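3-hydroxyacyl-CoA dehydrogenase (Brucella suis, PDB 4O5O) probably catalyses the NAD-dependent oxidation of 3-hydroxyacyl-CoA to 3-oxoacyl-CoA, as a member of the short-chain dehydrogenase family. Local coordinates at residues Leu43-Glu48 with Phe63-Val68; Lys75-Ala80 with Phe127-Leu132; Ala95-Gly100 with Thr116-Ile121; Met195-Gly200 with Ala236-Ile241. All coordinates share one frame; numbering follows the deposited sequence. Where two conformers were deposited one is given.

Contact 1 (Leu43-Glu48 with Phe63-Val68); sequences LDVNAE and FQRTDV. With EDO (1,2-ethanediol), chain E.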
loop_
_atom_site.group_PDB
_atom_site.type_symbol
_atom_site.label_atom_id
_atom_site.label_comp_id
_atom_site.label_asym_id
_atom_site.label_seq_id
_atom_site.Cartn_x
_atom_site.Cartn_y
_atom_site.Cartn_z
ATOM N N LEU B 43 -31.273 -7.904 -1.059
ATOM C CA LEU B 43 -31.076 -8.411 -2.412
ATOM C C LEU B 43 -30.189 -9.653 -2.344
ATOM O O LEU B 43 -29.150 -9.638 -1.671
ATOM C CB LEU B 43 -30.436 -7.338 -3.293
ATOM C CG LEU B 43 -31.073 -5.954 -3.328
ATOM C CD1 LEU B 43 -30.270 -5.074 -4.264
ATOM C CD2 LEU B 43 -32.511 -6.034 -3.793
ATOM N N ASP B 44 -30.599 -10.736 -3.019
ATOM C CA ASP B 44 -29.799 -11.970 -3.037
ATOM C C ASP B 44 -30.294 -12.819 -4.184
ATOM O O ASP B 44 -31.469 -12.691 -4.594
ATOM C CB ASP B 44 -29.908 -12.714 -1.685
ATOM C CG ASP B 44 -28.710 -13.618 -1.383
ATOM O OD1 ASP B 44 -28.411 -14.528 -2.199
ATOM O OD2 ASP B 44 -28.055 -13.399 -0.327
ATOM N N VAL B 45 -29.420 -13.665 -4.734
ATOM C CA VAL B 45 -29.916 -14.706 -5.661
ATOM C C VAL B 45 -30.620 -15.845 -4.956
ATOM O O VAL B 45 -31.382 -16.583 -5.579
ATOM C CB VAL B 45 -28.844 -15.352 -6.562
ATOM C CG1 VAL B 45 -28.574 -14.475 -7.748
ATOM C CG2 VAL B 45 -27.586 -15.705 -5.794
ATOM N N ASN B 46 -30.364 -15.999 -3.671
ATOM C CA ASN B 46 -30.958 -17.103 -2.921
ATOM C C ASN B 46 -32.317 -16.653 -2.389
ATOM O O ASN B 46 -32.395 -15.987 -1.344
ATOM C CB ASN B 46 -29.984 -17.515 -1.814
ATOM C CG ASN B 46 -30.453 -18.701 -0.994
ATOM O OD1 ASN B 46 -31.644 -19.059 -0.935
ATOM N ND2 ASN B 46 -29.490 -19.310 -0.308
ATOM N N ALA B 47 -33.380 -16.986 -3.129
ATOM C CA ALA B 47 -34.719 -16.609 -2.713
ATOM C C ALA B 47 -35.144 -17.150 -1.372
ATOM O O ALA B 47 -35.768 -16.444 -0.597
ATOM C CB ALA B 47 -35.748 -16.995 -3.770
ATOM N N GLU B 48 -34.843 -18.408 -1.115
ATOM C CA GLU B 48 -35.235 -19.021 0.152
ATOM C C GLU B 48 -34.642 -18.242 1.331
ATOM O O GLU B 48 -35.352 -17.904 2.304
ATOM C CB GLU B 48 -34.792 -20.493 0.180
ATOM C CG GLU B 48 -35.153 -21.277 1.440
ATOM C CD GLU B 48 -34.812 -22.757 1.332
ATOM O OE1 GLU B 48 -33.615 -23.096 1.163
ATOM O OE2 GLU B 48 -35.743 -23.587 1.417
ATOM N N PHE B 63 -37.550 -8.063 0.584
ATOM C CA PHE B 63 -36.625 -8.832 -0.223
ATOM C C PHE B 63 -36.997 -8.786 -1.698
ATOM O O PHE B 63 -38.178 -8.847 -2.067
ATOM C CB PHE B 63 -36.641 -10.309 0.213
ATOM C CG PHE B 63 -35.829 -11.214 -0.687
ATOM C CD1 PHE B 63 -34.450 -11.089 -0.749
ATOM C CD2 PHE B 63 -36.439 -12.169 -1.489
ATOM C CE1 PHE B 63 -33.685 -11.887 -1.597
ATOM C CE2 PHE B 63 -35.690 -12.992 -2.330
ATOM C CZ PHE B 63 -34.299 -12.854 -2.383
ATOM N N GLN B 64 -35.983 -8.675 -2.548
ATOM C CA GLN B 64 -36.144 -8.913 -3.987
ATOM C C GLN B 64 -35.007 -9.763 -4.507
ATOM O O GLN B 64 -33.834 -9.398 -4.391
ATOM C CB GLN B 64 -36.188 -7.615 -4.788
ATOM C CG GLN B 64 -36.306 -7.854 -6.301
ATOM C CD GLN B 64 -37.495 -8.699 -6.768
ATOM O OE1 GLN B 64 -37.352 -9.673 -7.538
ATOM N NE2 GLN B 64 -38.652 -8.325 -6.341
ATOM N N ARG B 65 -35.359 -10.869 -5.143
ATOM C CA ARG B 65 -34.391 -11.772 -5.708
ATOM C C ARG B 65 -33.726 -11.026 -6.856
ATOM O O ARG B 65 -34.413 -10.499 -7.727
ATOM C CB ARG B 65 -35.086 -13.053 -6.176
ATOM C CG ARG B 65 -34.162 -14.221 -6.449
ATOM C CD ARG B 65 -33.458 -14.161 -7.783
ATOM N NE ARG B 65 -32.713 -15.395 -8.026
ATOM C CZ ARG B 65 -32.076 -15.704 -9.154
ATOM N NH1 ARG B 65 -32.022 -14.859 -10.171
ATOM N NH2 ARG B 65 -31.453 -16.883 -9.241
ATOM N N THR B 66 -32.383 -11.020 -6.853
ATOM C CA THR B 66 -31.605 -10.135 -7.721
ATOM C C THR B 66 -30.285 -10.793 -8.066
ATOM O O THR B 66 -29.588 -11.219 -7.161
ATOM C CB THR B 66 -31.272 -8.840 -6.955
ATOM O OG1 THR B 66 -32.482 -8.173 -6.561
ATOM C CG2 THR B 66 -30.451 -7.843 -7.810
ATOM N N ASP B 67 -29.952 -10.855 -9.354
ATOM C CA ASP B 67 -28.594 -11.136 -9.825
ATOM C C ASP B 67 -27.880 -9.797 -9.957
ATOM O O ASP B 67 -28.224 -8.986 -10.840
ATOM C CB ASP B 67 -28.636 -11.839 -11.177
ATOM C CG ASP B 67 -27.270 -12.094 -11.753
ATOM O OD1 ASP B 67 -26.266 -11.684 -11.141
ATOM O OD2 ASP B 67 -27.189 -12.707 -12.836
ATOM N N VAL B 68 -26.954 -9.502 -9.040
ATOM C CA VAL B 68 -26.280 -8.193 -9.048
ATOM C C VAL B 68 -25.508 -7.859 -10.323
ATOM O O VAL B 68 -25.272 -6.677 -10.589
ATOM C CB VAL B 68 -25.337 -7.980 -7.840
ATOM C CG1 VAL B 68 -26.128 -7.855 -6.557
ATOM C CG2 VAL B 68 -24.284 -9.070 -7.760
HETATM C C1 EDO E . -32.829 -19.607 -5.016
HETATM O O1 EDO E . -33.503 -18.793 -5.997
HETATM C C2 EDO E . -33.720 -20.680 -4.399
HETATM O O2 EDO E . -34.085 -20.334 -3.064
HETATM O O HOH W 1 -30.846 -18.994 -7.177
#
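Arg65 folds its guanidinium beneath Val45, so that Val45 CG1 lies over the centre of the flat group, 3.9 Å above its plane. A bend at chi2 (-80°) brings Arg65 NE to 3.0 Å from Val45 O, in a hydrogen bond bent to 139° at the hydrogen, with the oxygen tilted out of the guanidinium plane. Val45 O also accepts from O1 of an ethanediol, probably a remnant of the crystallisation liquor, and from a water that lies in plane at the guanidinium edge and accepts from Arg65 NH2. Three donors thus converge on one carbonyl. Beside the Arg65 chain, the Phe63 ring, its CG anti to the backbone N (chi1 173°), meets the backbone of 44-47 obliquely: CE1 is 3.6 Å from Asp44 N, and CE2 lies 3.8 Å from Ala47 CA. Leu43 CD2 packs 3.5 Å from Thr66 OG1, whose proton is spent on Gln64 O. Across the strand ends Thr66 N donates to Asp44 O at 3.0 Å. Asp44 OD1 accepts from Asn46 N in an Asx turn, while OD2 takes the backbone N of Gly22. Asn46 then N-caps helix 47-57 through Ala49 N. This is a beta-alpha-beta unit of the Rossmann fold, with Asp44 at the end of the fold's second strand, 39-44, where NAD-preferring short-chain dehydrogenases commonly bind the adenosine ribose.

Contact 2 (Lys75-Ala80 with Phe127-Leu132); sequences KAAIAA and FNMLRL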
loop_
_atom_site.group_PDB
_atom_site.type_symbol
_atom_site.label_atom_id
_atom_site.label_comp_id
_atom_site.label_asym_id
_atom_site.label_seq_id
_atom_site.Cartn_x
_atom_site.Cartn_y
_atom_site.Cartn_z
ATOM N N LYS B 75 -31.680 -2.586 -11.988
ATOM C CA LYS B 75 -32.683 -1.520 -12.122
ATOM C C LYS B 75 -33.964 -1.890 -11.394
ATOM O O LYS B 75 -34.611 -1.032 -10.773
ATOM C CB LYS B 75 -32.950 -1.198 -13.587
ATOM C CG LYS B 75 -31.734 -0.543 -14.233
ATOM C CD LYS B 75 -31.797 -0.428 -15.754
ATOM C CE LYS B 75 -30.529 0.234 -16.276
ATOM N NZ LYS B 75 -30.256 0.041 -17.736
ATOM N N ALA B 76 -34.350 -3.165 -11.476
ATOM C CA ALA B 76 -35.577 -3.611 -10.783
ATOM C C ALA B 76 -35.457 -3.473 -9.269
ATOM O O ALA B 76 -36.434 -3.160 -8.579
ATOM C CB ALA B 76 -35.949 -5.035 -11.150
ATOM N N ALA B 77 -34.239 -3.682 -8.765
ATOM C CA ALA B 77 -33.959 -3.600 -7.332
ATOM C C ALA B 77 -34.073 -2.154 -6.837
ATOM O O ALA B 77 -34.710 -1.862 -5.805
ATOM C CB ALA B 77 -32.576 -4.159 -7.034
ATOM N N ILE B 78 -33.499 -1.234 -7.600
ATOM C CA ILE B 78 -33.620 0.184 -7.267
ATOM C C ILE B 78 -35.095 0.576 -7.253
ATOM O O ILE B 78 -35.567 1.228 -6.324
ATOM C CB ILE B 78 -32.928 1.072 -8.308
ATOM C CG1 ILE B 78 -31.431 0.786 -8.398
ATOM C CG2 ILE B 78 -33.229 2.543 -8.043
ATOM C CD1 ILE B 78 -30.656 0.929 -7.116
ATOM N N ALA B 79 -35.824 0.167 -8.288
ATOM C CA ALA B 79 -37.218 0.563 -8.392
ATOM C C ALA B 79 -38.040 -0.053 -7.257
ATOM O O ALA B 79 -38.960 0.580 -6.737
ATOM C CB ALA B 79 -37.795 0.160 -9.746
ATOM N N ALA B 80 -37.720 -1.288 -6.882
ATOM C CA ALA B 80 -38.406 -1.929 -5.772
ATOM C C ALA B 80 -38.191 -1.166 -4.451
ATOM O O ALA B 80 -39.114 -0.993 -3.661
ATOM C CB ALA B 80 -37.969 -3.384 -5.642
ATOM N N PHE B 127 -20.015 -2.988 -9.153
ATOM C CA PHE B 127 -20.077 -1.786 -9.969
ATOM C C PHE B 127 -21.500 -1.534 -10.460
ATOM O O PHE B 127 -21.988 -0.364 -10.448
ATOM C CB PHE B 127 -19.135 -1.841 -11.160
ATOM C CG PHE B 127 -19.192 -0.588 -11.978
ATOM C CD1 PHE B 127 -18.583 0.564 -11.503
ATOM C CD2 PHE B 127 -19.893 -0.529 -13.162
ATOM C CE1 PHE B 127 -18.659 1.742 -12.196
ATOM C CE2 PHE B 127 -19.958 0.648 -13.885
ATOM C CZ PHE B 127 -19.340 1.784 -13.395
ATOM N N ASN B 128 -22.172 -2.591 -10.911
ATOM C CA ASN B 128 -23.528 -2.441 -11.407
ATOM C C ASN B 128 -24.443 -1.859 -10.340
ATOM O O ASN B 128 -25.189 -0.897 -10.585
ATOM C CB ASN B 128 -24.066 -3.794 -11.869
ATOM C CG ASN B 128 -25.423 -3.676 -12.536
ATOM O OD1 ASN B 128 -25.654 -2.760 -13.333
ATOM N ND2 ASN B 128 -26.330 -4.596 -12.200
ATOM N N MET B 129 -24.391 -2.399 -9.132
ATOM C CA MET B 129 -25.258 -1.864 -8.094
ATOM C C MET B 129 -24.827 -0.453 -7.674
ATOM O O MET B 129 -25.678 0.380 -7.378
ATOM C CB MET B 129 -25.305 -2.821 -6.890
ATOM C CG MET B 129 -25.958 -4.166 -7.219
ATOM S SD MET B 129 -27.561 -4.077 -8.004
ATOM C CE MET B 129 -28.443 -2.958 -6.916
ATOM N N LEU B 130 -23.515 -0.167 -7.633
ATOM C CA LEU B 130 -23.103 1.165 -7.225
ATOM C C LEU B 130 -23.517 2.248 -8.222
ATOM O O LEU B 130 -23.964 3.314 -7.810
ATOM C CB LEU B 130 -21.619 1.206 -6.891
ATOM C CG LEU B 130 -20.546 1.465 -7.902
ATOM C CD1 LEU B 130 -20.471 2.935 -8.328
ATOM C CD2 LEU B 130 -19.240 1.049 -7.260
ATOM N N ARG B 131 -23.460 1.957 -9.519
ATOM C CA ARG B 131 -23.804 2.976 -10.515
ATOM C C ARG B 131 -25.298 3.313 -10.416
ATOM O O ARG B 131 -25.711 4.486 -10.491
ATOM C CB ARG B 131 -23.375 2.550 -11.923
ATOM C CG ARG B 131 -24.261 1.513 -12.585
ATOM C CD ARG B 131 -23.694 0.864 -13.839
ATOM N NE ARG B 131 -24.690 -0.122 -14.260
ATOM C CZ ARG B 131 -25.686 0.074 -15.110
ATOM N NH1 ARG B 131 -25.730 1.157 -15.873
ATOM N NH2 ARG B 131 -26.595 -0.881 -15.225
ATOM N N LEU B 132 -26.109 2.279 -10.225
ATOM C CA LEU B 132 -27.556 2.474 -10.167
ATOM C C LEU B 132 -28.002 3.101 -8.822
ATOM O O LEU B 132 -28.903 3.963 -8.776
ATOM C CB LEU B 132 -28.280 1.134 -10.418
ATOM C CG LEU B 132 -28.004 0.530 -11.789
ATOM C CD1 LEU B 132 -28.608 -0.865 -11.840
ATOM C CD2 LEU B 132 -28.542 1.418 -12.922
HETATM O O HOH W 2 -28.129 2.008 -17.307
#
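Lys75, Ala77 and Ile78 of helix 71-85 face Met129, Arg131 and Leu132 of helix 112-137, two neighbouring helices that pack on one side of the Rossmann sheet. The axes of the two segments approach to 10.1 Å and cross at -42°. The apolar part centres on Leu132, which meets both Ile78 and Lys75: CB lies 3.8 Å from Ile78 CG1, and CD1 and CD2 straddle Lys75 CG, whose aliphatic chain runs across the leucine at about a right angle. Deeper in, towards strand 15-19, the thioether of Met129 curls back on itself and offers CE to Ala77 CB at 4.3 Å. Among the polar groups, Lys75 and Arg131 are drawn together by Asp71, which makes a salt bridge with each of them, and a water accepts from Lys75 NZ and Arg131 NH1, both at 2.9 Å. The latter nitrogen also donates to His110 O of the second subunit, so the cluster reaches the subunit interface. Leu132 CD2 lies over one face of the guanidinium, offset toward the rim, 3.7 Å above its plane. What fixes the rotation of that group is a side-on grip in which NE and NH2 of Arg131 both donate to Asn128 OD1, at 3.0 and 2.8 Å, with the oxygen exactly in the guanidinium plane.

Contact 3 (Ala95-Gly100 with Thr116-Ile121); sequences AGVAPG and TRTISI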
loop_
_atom_site.group_PDB
_atom_site.type_symbol
_atom_site.label_atom_id
_atom_site.label_comp_id
_atom_site.label_asym_id
_atom_site.label_seq_id
_atom_site.Cartn_x
_atom_site.Cartn_y
_atom_site.Cartn_z
ATOM N N ALA B 95 -22.476 -9.086 -1.681
ATOM C CA ALA B 95 -22.511 -10.269 -2.543
ATOM C C ALA B 95 -21.137 -10.635 -3.062
ATOM O O ALA B 95 -20.445 -9.815 -3.634
ATOM C CB ALA B 95 -23.434 -10.060 -3.740
ATOM N N GLY B 96 -20.767 -11.881 -2.873
ATOM C CA GLY B 96 -19.483 -12.348 -3.375
ATOM C C GLY B 96 -19.360 -13.835 -3.289
ATOM O O GLY B 96 -20.128 -14.492 -2.566
ATOM N N VAL B 97 -18.444 -14.355 -4.094
ATOM C CA VAL B 97 -18.051 -15.742 -4.074
ATOM C C VAL B 97 -16.539 -15.798 -3.911
ATOM O O VAL B 97 -15.827 -14.954 -4.419
ATOM C CB VAL B 97 -18.493 -16.511 -5.364
ATOM C CG1 VAL B 97 -20.014 -16.540 -5.423
ATOM C CG2 VAL B 97 -17.944 -15.884 -6.653
ATOM N N ALA B 98 -16.063 -16.820 -3.227
ATOM C CA ALA B 98 -14.637 -16.920 -2.866
ATOM C C ALA B 98 -14.045 -18.299 -3.182
ATOM O O ALA B 98 -13.527 -19.000 -2.312
ATOM C CB ALA B 98 -14.460 -16.585 -1.391
ATOM N N PRO B 99 -14.115 -18.709 -4.451
ATOM C CA PRO B 99 -13.550 -20.007 -4.767
ATOM C C PRO B 99 -12.023 -19.979 -4.710
ATOM O O PRO B 99 -11.400 -18.896 -4.688
ATOM C CB PRO B 99 -14.053 -20.259 -6.182
ATOM C CG PRO B 99 -14.120 -18.889 -6.788
ATOM C CD PRO B 99 -14.512 -17.958 -5.661
ATOM N N GLY B 100 -11.459 -21.175 -4.570
ATOM C CA GLY B 100 -10.032 -21.401 -4.738
ATOM C C GLY B 100 -9.802 -22.266 -5.953
ATOM O O GLY B 100 -10.491 -23.266 -6.156
ATOM N N THR B 116 -13.859 -15.817 -14.884
ATOM C CA THR B 116 -14.820 -14.851 -15.363
ATOM C C THR B 116 -16.037 -14.714 -14.427
ATOM O O THR B 116 -16.491 -13.613 -14.168
ATOM C CB THR B 116 -15.256 -15.175 -16.811
ATOM O OG1 THR B 116 -14.108 -15.138 -17.670
ATOM C CG2 THR B 116 -16.320 -14.200 -17.318
ATOM N N ARG B 117 -16.568 -15.838 -13.935
ATOM C CA ARG B 117 -17.706 -15.812 -13.016
ATOM C C ARG B 117 -17.394 -15.070 -11.723
ATOM O O ARG B 117 -18.207 -14.302 -11.227
ATOM C CB ARG B 117 -18.193 -17.236 -12.711
ATOM C CG ARG B 117 -19.388 -17.301 -11.767
ATOM C CD ARG B 117 -19.920 -18.723 -11.556
ATOM N NE ARG B 117 -21.014 -18.775 -10.574
ATOM C CZ ARG B 117 -20.866 -18.938 -9.253
ATOM N NH1 ARG B 117 -19.657 -19.074 -8.686
ATOM N NH2 ARG B 117 -21.952 -18.963 -8.481
ATOM N N THR B 118 -16.237 -15.334 -11.142
ATOM C CA THR B 118 -15.848 -14.659 -9.912
ATOM C C THR B 118 -15.750 -13.154 -10.115
ATOM O O THR B 118 -16.225 -12.358 -9.292
ATOM C CB THR B 118 -14.526 -15.249 -9.436
ATOM O OG1 THR B 118 -14.737 -16.629 -9.149
ATOM C CG2 THR B 118 -13.972 -14.581 -8.195
ATOM N N ILE B 119 -15.129 -12.747 -11.218
ATOM C CA ILE B 119 -15.060 -11.330 -11.603
ATOM C C ILE B 119 -16.461 -10.758 -11.788
ATOM O O ILE B 119 -16.775 -9.644 -11.349
ATOM C CB ILE B 119 -14.273 -11.146 -12.930
ATOM C CG1 ILE B 119 -12.804 -11.515 -12.751
ATOM C CG2 ILE B 119 -14.388 -9.723 -13.467
ATOM C CD1 ILE B 119 -12.143 -10.754 -11.621
ATOM N N SER B 120 -17.305 -11.511 -12.474
ATOM C CA SER B 120 -18.663 -11.054 -12.757
ATOM C C SER B 120 -19.466 -10.772 -11.483
ATOM O O SER B 120 -20.052 -9.680 -11.336
ATOM C CB SER B 120 -19.412 -12.082 -13.636
ATOM O OG SER B 120 -20.755 -11.689 -13.819
ATOM N N ILE B 121 -19.492 -11.724 -10.562
ATOM C CA ILE B 121 -20.272 -11.538 -9.357
ATOM C C ILE B 121 -19.655 -10.470 -8.451
ATOM O O ILE B 121 -20.320 -9.559 -7.975
ATOM C CB ILE B 121 -20.419 -12.862 -8.588
ATOM C CG1 ILE B 121 -21.234 -13.887 -9.403
ATOM C CG2 ILE B 121 -21.076 -12.607 -7.231
ATOM C CD1 ILE B 121 -21.099 -15.312 -8.931
HETATM O O HOH W 3 -20.823 -7.978 -5.715
#
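Val97 points its isopropyl group at helix 112-137 and there meets Arg117, Thr118 and Ile121 in turn. Arg117 comes first: its chain, extended from CG to NE, crosses the valine at about a right angle and leaves NH1 4.1 Å from Val97 CG1. Next along the helix, Thr118 sits under the loop. Its CA touches Val97 CG2, and its OG1, placed beside its own backbone N (chi1 -63°), stands 3.3 Å from Pro99 CG; the hydroxyl is hydrogen-bonded to Thr114 O one turn back. One turn further on is Ile121, whose CD1 is equally close to both valine methyls, 3.9 Å from Val97 CG1 and from CG2. The same CD1 lies 3.6 Å above the centre of the Arg117 guanidinium plane, holding that group from one face. Ile121 CG2 turns to the bare backbone of Gly96, 4.2 Å from its CA. At the foot of the contact a water lies 2.8 Å from both Ala95 O and Ile121 O. Just past the segment, Asn122 OD1 accepts from Val97 N, which ties the loop to the helix. Ala95 and Gly96 end a stretch matching the NNAG motif that follows the fourth strand in short-chain dehydrogenases and, in this family, borders the cofactor cleft.

Contact 4 (Met195-Gly200 with Ala236-Ile241); sequences MTIAPG and ALVHHI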
loop_
_atom_site.group_PDB
_atom_site.type_symbol
_atom_site.label_atom_id
_atom_site.label_comp_id
_atom_site.label_asym_id
_atom_site.label_seq_id
_atom_site.Cartn_x
_atom_site.Cartn_y
_atom_site.Cartn_z
ATOM N N MET B 195 -16.828 4.049 0.274
ATOM C CA MET B 195 -15.874 3.384 1.143
ATOM C C MET B 195 -15.851 1.908 0.879
ATOM O O MET B 195 -16.820 1.338 0.374
ATOM C CB MET B 195 -16.276 3.584 2.597
ATOM C CG MET B 195 -15.947 4.961 3.150
ATOM S SD MET B 195 -14.203 5.229 3.400
ATOM C CE MET B 195 -13.786 3.886 4.517
ATOM N N THR B 196 -14.754 1.281 1.269
ATOM C CA THR B 196 -14.590 -0.167 1.124
ATOM C C THR B 196 -14.081 -0.769 2.401
ATOM O O THR B 196 -13.211 -0.205 3.050
ATOM C CB THR B 196 -13.638 -0.471 -0.046
ATOM O OG1 THR B 196 -14.266 0.006 -1.231
ATOM C CG2 THR B 196 -13.337 -1.959 -0.198
ATOM N N ILE B 197 -14.661 -1.905 2.787
ATOM C CA ILE B 197 -14.145 -2.714 3.886
ATOM C C ILE B 197 -13.489 -3.944 3.290
ATOM O O ILE B 197 -14.073 -4.569 2.386
ATOM C CB ILE B 197 -15.252 -3.157 4.871
ATOM C CG1 ILE B 197 -15.970 -1.962 5.508
ATOM C CG2 ILE B 197 -14.715 -4.092 5.935
ATOM C CD1 ILE B 197 -17.272 -2.265 6.244
ATOM N N ALA B 198 -12.293 -4.288 3.770
ATOM C CA ALA B 198 -11.579 -5.489 3.378
ATOM C C ALA B 198 -11.597 -6.468 4.557
ATOM O O ALA B 198 -10.713 -6.417 5.440
ATOM C CB ALA B 198 -10.150 -5.140 2.948
ATOM N N PRO B 199 -12.602 -7.356 4.585
ATOM C CA PRO B 199 -12.633 -8.289 5.702
ATOM C C PRO B 199 -11.538 -9.346 5.675
ATOM O O PRO B 199 -11.134 -9.788 4.593
ATOM C CB PRO B 199 -14.008 -8.965 5.582
ATOM C CG PRO B 199 -14.761 -8.224 4.560
ATOM C CD PRO B 199 -13.755 -7.524 3.695
ATOM N N GLY B 200 -11.120 -9.780 6.866
ATOM C CA GLY B 200 -10.342 -10.994 7.023
ATOM C C GLY B 200 -11.221 -12.205 7.020
ATOM O O GLY B 200 -12.162 -12.291 6.223
ATOM N N ALA B 236 -20.982 -3.599 12.358
ATOM C CA ALA B 236 -20.659 -2.463 13.232
ATOM C C ALA B 236 -19.752 -1.444 12.540
ATOM O O ALA B 236 -19.940 -0.231 12.677
ATOM C CB ALA B 236 -20.011 -2.967 14.512
ATOM N N LEU B 237 -18.786 -1.927 11.754
ATOM C CA LEU B 237 -17.942 -1.023 10.983
ATOM C C LEU B 237 -18.756 -0.311 9.900
ATOM O O LEU B 237 -18.567 0.878 9.649
ATOM C CB LEU B 237 -16.727 -1.773 10.433
ATOM C CG LEU B 237 -15.766 -0.921 9.585
ATOM C CD1 LEU B 237 -15.270 0.295 10.377
ATOM C CD2 LEU B 237 -14.596 -1.735 9.051
ATOM N N VAL B 238 -19.658 -1.045 9.248
ATOM C CA VAL B 238 -20.550 -0.421 8.268
ATOM C C VAL B 238 -21.323 0.724 8.948
ATOM O O VAL B 238 -21.417 1.847 8.433
ATOM C CB VAL B 238 -21.546 -1.447 7.690
ATOM C CG1 VAL B 238 -22.686 -0.749 6.942
ATOM C CG2 VAL B 238 -20.794 -2.446 6.801
ATOM N N HIS B 239 -21.845 0.444 10.133
ATOM C CA HIS B 239 -22.594 1.466 10.867
ATOM C C HIS B 239 -21.708 2.699 11.147
ATOM O O HIS B 239 -22.151 3.837 10.952
ATOM C CB HIS B 239 -23.076 0.833 12.174
ATOM C CG HIS B 239 -24.116 1.622 12.904
ATOM N ND1 HIS B 239 -24.853 1.092 13.941
ATOM C CD2 HIS B 239 -24.608 2.860 12.689
ATOM C CE1 HIS B 239 -25.701 2.003 14.385
ATOM N NE2 HIS B 239 -25.574 3.085 13.640
ATOM N N HIS B 240 -20.463 2.469 11.567
ATOM C CA HIS B 240 -19.553 3.575 11.853
ATOM C C HIS B 240 -19.257 4.399 10.598
ATOM O O HIS B 240 -19.196 5.610 10.663
ATOM C CB HIS B 240 -18.220 3.096 12.475
ATOM C CG HIS B 240 -17.363 4.244 12.876
ATOM N ND1 HIS B 240 -17.772 5.147 13.832
ATOM C CD2 HIS B 240 -16.209 4.733 12.367
ATOM C CE1 HIS B 240 -16.872 6.104 13.945
ATOM N NE2 HIS B 240 -15.930 5.890 13.052
ATOM N N ILE B 241 -19.058 3.724 9.461
ATOM C CA ILE B 241 -18.805 4.448 8.216
ATOM C C ILE B 241 -19.988 5.348 7.876
ATOM O O ILE B 241 -19.817 6.468 7.447
ATOM C CB ILE B 241 -18.482 3.459 7.070
ATOM C CG1 ILE B 241 -17.123 2.772 7.302
ATOM C CG2 ILE B 241 -18.536 4.137 5.704
ATOM C CD1 ILE B 241 -16.866 1.562 6.413
#
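Ile197 rises from strand 192-199 towards Leu237, Val238 and Ile241 of helix 231-243, and every methyl and methylene beyond its CB finds a partner there. At CB the side chain forks. The CG2 branch, anti to the backbone N, touches Leu237 CD2 at 3.9 Å. The other branch starts with CG1, placed beside the backbone N by chi1 of -60°, and this methylene touches two methyls: Ile241 CD1 at 3.7 Å and, again, Leu237 CD2 at 3.8 Å. With chi2 at 167° the branch continues almost straight, and its end, CD1, goes deepest into the helix surface. There it meets Val238 CG2 at 3.6 Å, the two side chains crossing at about a right angle, and it also touches Ile241 CD1 and Leu237 CG. Strand and helix run nearly antiparallel, at 161° with the segment axes 10.1 Å apart, as expected where a helix of the Rossmann fold covers the parallel sheet. Strand 192-199 lies between strands 149-154 and 251-254 in that sheet, and both contribute to the same apolar layer, Ile152 against Val238 and Ile241, Ile252 against Leu237 and Met195. Helix 24-35 closes the flank through Val29 and Met32, which pack on Val238. Two residues before Ile197 on the same face, Met195 presents CG to Ile241 CG2 at 3.7 Å. Helix 231-243 also faces the third subunit, where His240 stacks on its counterpart and Leu237 packs against His240 of that neighbour.

From the N terminus, contact 1 closes the first loop, bringing the second and third strands of the sheet together around helix 47-57. Helix 71-85 follows directly, and contact 2 closes a longer loop by joining it to helix 112-137. Contact 3 falls within that span, pinning the loop after strand 90-93 to an earlier part of helix 112-137. No pair crosses. Contact 4 comes later and fastens helix 231-243 to strand 192-199 in the other half of the sheet. Contacts 1 and 2 meet where Leu43 and Val68 pack on Met129; Val68 also touches Ala95 and Ile121 of contact 3. Contact 4 touches none of the others.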